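Side-chain contacts in DyP-type peroxidase (Thermobifida cellulosilytica, PDB 4GS1), which probably uses its haem to oxidise dyes and other substrates with hydrogen peroxide, as a peroxidase of the dye-decolourising family: residues Ala85-Asp90 with Asp166-Ala171; Glu117-Ala122 with Gln390-Gly395. All blocks are in the same frame, centred on the assembly; numbering follows the deposited sequence.

Contact 1. Residues Ala85-Asp90 with Asp166-Ala171; sequences ARLHAD and DELVAA
Glu167 holds CG anti to its backbone N (chi1 174°) and runs on extended, which carries its carboxylate across to helix 66-90, where Arg86, bent at chi3 (-69°), turns its guanidinium to meet it. NH1 of Arg86 donates to OE2 of Glu167 at 3.3 Å, a fairly straight but long salt bridge that arrives on the syn side of the carboxylate, tilted out of its plane. OE2 is shared with ND1 of His83, one turn earlier on the helix of Arg86, while OE1 accepts the backbone N-H of Glu93, so both oxygens are held and the group has little freedom to rotate. A glutamine here would probably leave Arg86 without its counter-charge and weaken the grip on His83. Beneath the polar bridge, Leu87 sets CD2 3.7 Å from OE1 of Glu167, and its CD1 rests 3.8 Å from CD1 of Leu168; branched leucines suit this buried layer, as the long arginine and glutamate suit its more solvent-accessible edge. The two short helical segments run nearly antiparallel, their axes 12.1 Å apart. Leu87 and Leu168 both continue onto Val107 of strand 106-111, and Leu168 also reaches Leu151 and Val153 of strand 149-155, packing both helices on the N-terminal sheet.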
loop_
_atom_site.group_PDB
_atom_site.type_symbol
_atom_site.label_atom_id
_atom_site.label_comp_id
_atom_site.label_asym_id
_atom_site.label_seq_id
_atom_site.Cartn_x
_atom_site.Cartn_y
_atom_site.Cartn_z
ATOM N N ALA B 85 10.284 16.130 -15.126
ATOM C CA ALA B 85 11.669 16.261 -15.568
ATOM C C ALA B 85 12.627 16.288 -14.381
ATOM O O ALA B 85 13.657 15.608 -14.389
ATOM C CB ALA B 85 11.840 17.502 -16.425
ATOM N N ARG B 86 12.286 17.072 -13.361
ATOM C CA ARG B 86 13.125 17.183 -12.170
ATOM C C ARG B 86 13.102 15.907 -11.338
ATOM O O ARG B 86 14.134 15.492 -10.811
ATOM C CB ARG B 86 12.678 18.355 -11.297
ATOM C CG ARG B 86 13.301 19.703 -11.631
ATOM C CD ARG B 86 13.066 20.707 -10.494
ATOM N NE ARG B 86 11.663 21.108 -10.374
ATOM C CZ ARG B 86 10.770 20.528 -9.572
ATOM N NH1 ARG B 86 11.120 19.505 -8.803
ATOM N NH2 ARG B 86 9.521 20.970 -9.541
ATOM N N LEU B 87 11.920 15.303 -11.198
ATOM C CA LEU B 87 11.781 14.055 -10.448
ATOM C C LEU B 87 12.593 12.938 -11.091
ATOM O O LEU B 87 13.256 12.170 -10.393
ATOM C CB LEU B 87 10.311 13.638 -10.359
ATOM C CG LEU B 87 9.415 14.468 -9.440
ATOM C CD1 LEU B 87 7.949 14.164 -9.704
ATOM C CD2 LEU B 87 9.752 14.181 -7.996
ATOM N N HIS B 88 12.527 12.842 -12.420
ATOM C CA HIS B 88 13.282 11.825 -13.155
ATOM C C HIS B 88 14.786 12.031 -12.943
ATOM O O HIS B 88 15.543 11.075 -12.776
ATOM C CB HIS B 88 12.940 11.864 -14.657
ATOM C CG HIS B 88 11.569 11.343 -14.995
ATOM N ND1 HIS B 88 10.818 11.854 -16.035
ATOM C CD2 HIS B 88 10.827 10.349 -14.452
ATOM C CE1 HIS B 88 9.668 11.206 -16.110
ATOM N NE2 HIS B 88 9.646 10.285 -15.161
ATOM N N ALA B 89 15.213 13.286 -12.927
ATOM C CA ALA B 89 16.632 13.603 -12.828
ATOM C C ALA B 89 17.172 13.568 -11.396
ATOM O O ALA B 89 18.284 13.091 -11.162
ATOM C CB ALA B 89 16.901 14.966 -13.457
ATOM N N ASP B 90 16.393 14.078 -10.446
ATOM C CA ASP B 90 16.903 14.348 -9.098
ATOM C C ASP B 90 16.117 13.701 -7.952
ATOM O O ASP B 90 16.547 13.759 -6.799
ATOM C CB ASP B 90 16.943 15.862 -8.845
ATOM C CG ASP B 90 17.897 16.589 -9.766
ATOM O OD1 ASP B 90 17.646 17.779 -10.044
ATOM O OD2 ASP B 90 18.890 15.978 -10.208
ATOM N N ASP B 166 2.742 13.404 -3.693
ATOM C CA ASP B 166 2.298 14.597 -2.965
ATOM C C ASP B 166 2.805 15.859 -3.656
ATOM O O ASP B 166 2.089 16.865 -3.758
ATOM C CB ASP B 166 2.740 14.535 -1.494
ATOM C CG ASP B 166 1.981 13.469 -0.694
ATOM O OD1 ASP B 166 0.864 13.104 -1.106
ATOM O OD2 ASP B 166 2.504 13.000 0.346
ATOM N N GLU B 167 4.037 15.798 -4.147
ATOM C CA GLU B 167 4.606 16.919 -4.889
ATOM C C GLU B 167 3.805 17.240 -6.159
ATOM O O GLU B 167 3.458 18.399 -6.406
ATOM C CB GLU B 167 6.077 16.644 -5.225
ATOM C CG GLU B 167 6.713 17.694 -6.124
ATOM C CD GLU B 167 8.178 17.408 -6.419
ATOM O OE1 GLU B 167 8.872 16.819 -5.557
ATOM O OE2 GLU B 167 8.635 17.771 -7.521
ATOM N N LEU B 168 3.503 16.219 -6.959
ATOM C CA LEU B 168 2.794 16.440 -8.221
ATOM C C LEU B 168 1.364 16.943 -8.026
ATOM O O LEU B 168 0.910 17.843 -8.745
ATOM C CB LEU B 168 2.804 15.161 -9.076
ATOM C CG LEU B 168 4.157 14.808 -9.698
ATOM C CD1 LEU B 168 4.225 13.312 -10.038
ATOM C CD2 LEU B 168 4.401 15.630 -10.954
ATOM N N VAL B 169 0.655 16.379 -7.050
ATOM C CA VAL B 169 -0.733 16.773 -6.816
ATOM C C VAL B 169 -0.807 18.203 -6.288
ATOM O O VAL B 169 -1.635 19.000 -6.729
ATOM C CB VAL B 169 -1.424 15.806 -5.841
ATOM C CG1 VAL B 169 -2.810 16.324 -5.466
ATOM C CG2 VAL B 169 -1.534 14.430 -6.479
ATOM N N ALA B 170 0.087 18.537 -5.366
ATOM C CA ALA B 170 0.083 19.870 -4.773
ATOM C C ALA B 170 0.500 20.924 -5.794
ATOM O O ALA B 170 0.087 22.086 -5.693
ATOM C CB ALA B 170 0.990 19.912 -3.563
ATOM N N ALA B 171 1.305 20.522 -6.778
ATOM C CA ALA B 171 1.844 21.471 -7.753
ATOM C C ALA B 171 0.768 22.114 -8.623
ATOM O O ALA B 171 0.921 23.259 -9.054
ATOM C CB ALA B 171 2.911 20.810 -8.623
#

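Contact 2. Residues Glu117-Ala122 with Gln390-Gly395; sequences EAMDAA and QDLVEG
Met119 meets Leu392 through its terminal methyl: CE lies 3.9 Å from CD2 and 4.1 Å from CG of the leucine, the two side chains approaching at a slant. Its sulfur makes a looser contact, SD standing 4.4 Å from CG2 of Val393. The contact is small and wholly apolar, and a flexible, unbranched methionine suits it because one chain can span a gap whose nearest CA atoms, those of Met119 and Val393, are 8.7 Å apart. The bend at chi3 (-61°) folds CE aside from the line of the chain and onto Leu392.

The next shell fixes the two backbones. Met119 comes just where helix 113-118 ends in a Schellman motif; Asp120 takes the positive phi (54°) of that turn, and its N bonds back to O of Glu117 at 3.0 Å. On the other side, N of Glu394 bonds to O of Gln390 at 2.9 Å, closing the short helix 390-393. Arg70 donates NH1 to the carbonyl oxygens of Leu392 and Val393, and Arg124 donates to O of Asp391; long, multi-donor arginines suit the carbonyls at a helix C-terminus. Arg70 belongs to helix 66-90, whose Ala73 and Ala74 pack on Val393, while Trp235 touches Leu392; the C-terminal helix thus lies against helix 66-90, beside the end of helix 113-118.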
loop_
_atom_site.group_PDB
_atom_site.type_symbol
_atom_site.label_atom_id
_atom_site.label_comp_id
_atom_site.label_asym_id
_atom_site.label_seq_id
_atom_site.Cartn_x
_atom_site.Cartn_y
_atom_site.Cartn_z
ATOM N N GLU B 117 -13.835 17.646 -24.505
ATOM C CA GLU B 117 -15.204 18.166 -24.480
ATOM C C GLU B 117 -15.278 19.510 -23.745
ATOM O O GLU B 117 -15.905 20.455 -24.225
ATOM C CB GLU B 117 -16.181 17.149 -23.869
ATOM C CG GLU B 117 -16.306 15.846 -24.667
ATOM C CD GLU B 117 -16.579 16.072 -26.158
ATOM O OE1 GLU B 117 -17.341 17.006 -26.497
ATOM O OE2 GLU B 117 -16.027 15.315 -26.994
ATOM N N ALA B 118 -14.619 19.601 -22.591
ATOM C CA ALA B 118 -14.593 20.853 -21.830
ATOM C C ALA B 118 -13.926 21.992 -22.602
ATOM O O ALA B 118 -14.272 23.156 -22.414
ATOM C CB ALA B 118 -13.897 20.649 -20.491
ATOM N N MET B 119 -12.957 21.658 -23.452
ATOM C CA MET B 119 -12.268 22.671 -24.252
ATOM C C MET B 119 -13.008 22.981 -25.552
ATOM O O MET B 119 -12.507 23.754 -26.369
ATOM C CB MET B 119 -10.836 22.230 -24.587
ATOM C CG MET B 119 -9.951 21.994 -23.380
ATOM S SD MET B 119 -8.243 21.566 -23.799
ATOM C CE MET B 119 -8.463 20.053 -24.726
ATOM N N ASP B 120 -14.186 22.381 -25.735
ATOM C CA ASP B 120 -14.953 22.525 -26.978
ATOM C C ASP B 120 -14.054 22.143 -28.153
ATOM O O ASP B 120 -13.934 22.875 -29.137
ATOM C CB ASP B 120 -15.504 23.954 -27.124
ATOM C CG ASP B 120 -16.531 24.087 -28.242
ATOM O OD1 ASP B 120 -17.219 23.094 -28.566
ATOM O OD2 ASP B 120 -16.655 25.198 -28.800
ATOM N N ALA B 121 -13.416 20.983 -28.028
ATOM C CA ALA B 121 -12.443 20.527 -29.014
ATOM C C ALA B 121 -12.728 19.116 -29.514
ATOM O O ALA B 121 -11.805 18.322 -29.710
ATOM C CB ALA B 121 -11.038 20.609 -28.438
ATOM N N ALA B 122 -14.001 18.807 -29.739
ATOM C CA ALA B 122 -14.387 17.482 -30.211
ATOM C C ALA B 122 -13.760 17.169 -31.569
ATOM O O ALA B 122 -13.591 16.004 -31.931
ATOM C CB ALA B 122 -15.903 17.365 -30.279
ATOM N N GLN B 390 0.856 19.322 -25.524
ATOM C CA GLN B 390 1.074 20.708 -25.956
ATOM C C GLN B 390 0.556 20.930 -27.380
ATOM O O GLN B 390 0.024 22.001 -27.695
ATOM C CB GLN B 390 2.553 21.106 -25.824
ATOM C CG GLN B 390 2.833 22.599 -26.088
ATOM C CD GLN B 390 4.225 23.041 -25.655
ATOM O OE1 GLN B 390 5.008 22.254 -25.122
ATOM N NE2 GLN B 390 4.536 24.314 -25.884
ATOM N N ASP B 391 0.687 19.909 -28.230
ATOM C CA ASP B 391 0.139 19.959 -29.587
ATOM C C ASP B 391 -1.382 20.121 -29.566
ATOM O O ASP B 391 -1.958 20.782 -30.426
ATOM C CB ASP B 391 0.502 18.694 -30.376
ATOM C CG ASP B 391 1.979 18.605 -30.699
ATOM O OD1 ASP B 391 2.665 19.648 -30.644
ATOM O OD2 ASP B 391 2.452 17.491 -31.022
ATOM N N LEU B 392 -2.029 19.505 -28.581
ATOM C CA LEU B 392 -3.480 19.580 -28.452
ATOM C C LEU B 392 -3.922 20.955 -27.966
ATOM O O LEU B 392 -4.748 21.620 -28.599
ATOM C CB LEU B 392 -3.976 18.521 -27.468
ATOM C CG LEU B 392 -5.457 18.574 -27.085
ATOM C CD1 LEU B 392 -6.322 18.380 -28.310
ATOM C CD2 LEU B 392 -5.774 17.510 -26.051
ATOM N N VAL B 393 -3.357 21.368 -26.836
ATOM C CA VAL B 393 -3.767 22.594 -26.160
ATOM C C VAL B 393 -3.385 23.852 -26.946
ATOM O O VAL B 393 -4.152 24.815 -26.993
ATOM C CB VAL B 393 -3.197 22.646 -24.723
ATOM C CG1 VAL B 393 -3.380 24.023 -24.124
ATOM C CG2 VAL B 393 -3.871 21.598 -23.853
ATOM N N GLU B 394 -2.212 23.832 -27.575
ATOM C CA GLU B 394 -1.754 24.971 -28.375
ATOM C C GLU B 394 -2.120 24.854 -29.856
ATOM O O GLU B 394 -1.648 25.642 -30.676
ATOM C CB GLU B 394 -0.239 25.159 -28.241
ATOM C CG GLU B 394 0.232 25.548 -26.851
ATOM C CD GLU B 394 1.711 25.893 -26.816
ATOM O OE1 GLU B 394 2.377 25.777 -27.873
ATOM O OE2 GLU B 394 2.207 26.279 -25.734
ATOM N N GLY B 395 -2.959 23.880 -30.194
ATOM C CA GLY B 395 -3.335 23.640 -31.578
ATOM C C GLY B 395 -4.722 24.138 -31.948
ATOM O O GLY B 395 -5.137 24.045 -33.103
ATOM O OXT GLY B 395 -5.473 24.641 -31.109
#

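Contact 1 and contact 2 lie with their centres 25 Å apart and do not touch, their nearest atoms being about 12 Å from each other. Helix 66-90 links them: its C-terminal end supplies 85-90 to contact 1, whereas Arg70, Ala73 and Ala74 near its start border contact 2. Along the chain the order is 85-90, 117-122, 166-171, 390-395, so the segments alternate. Contact 1 stays within the N-terminal half and joins two helices over its four-stranded antiparallel sheet, part of a ferredoxin-like fold. Contact 2 instead brings the extreme C-terminus back to that half, tying the end of the chain to the N-terminal part of the peroxidase.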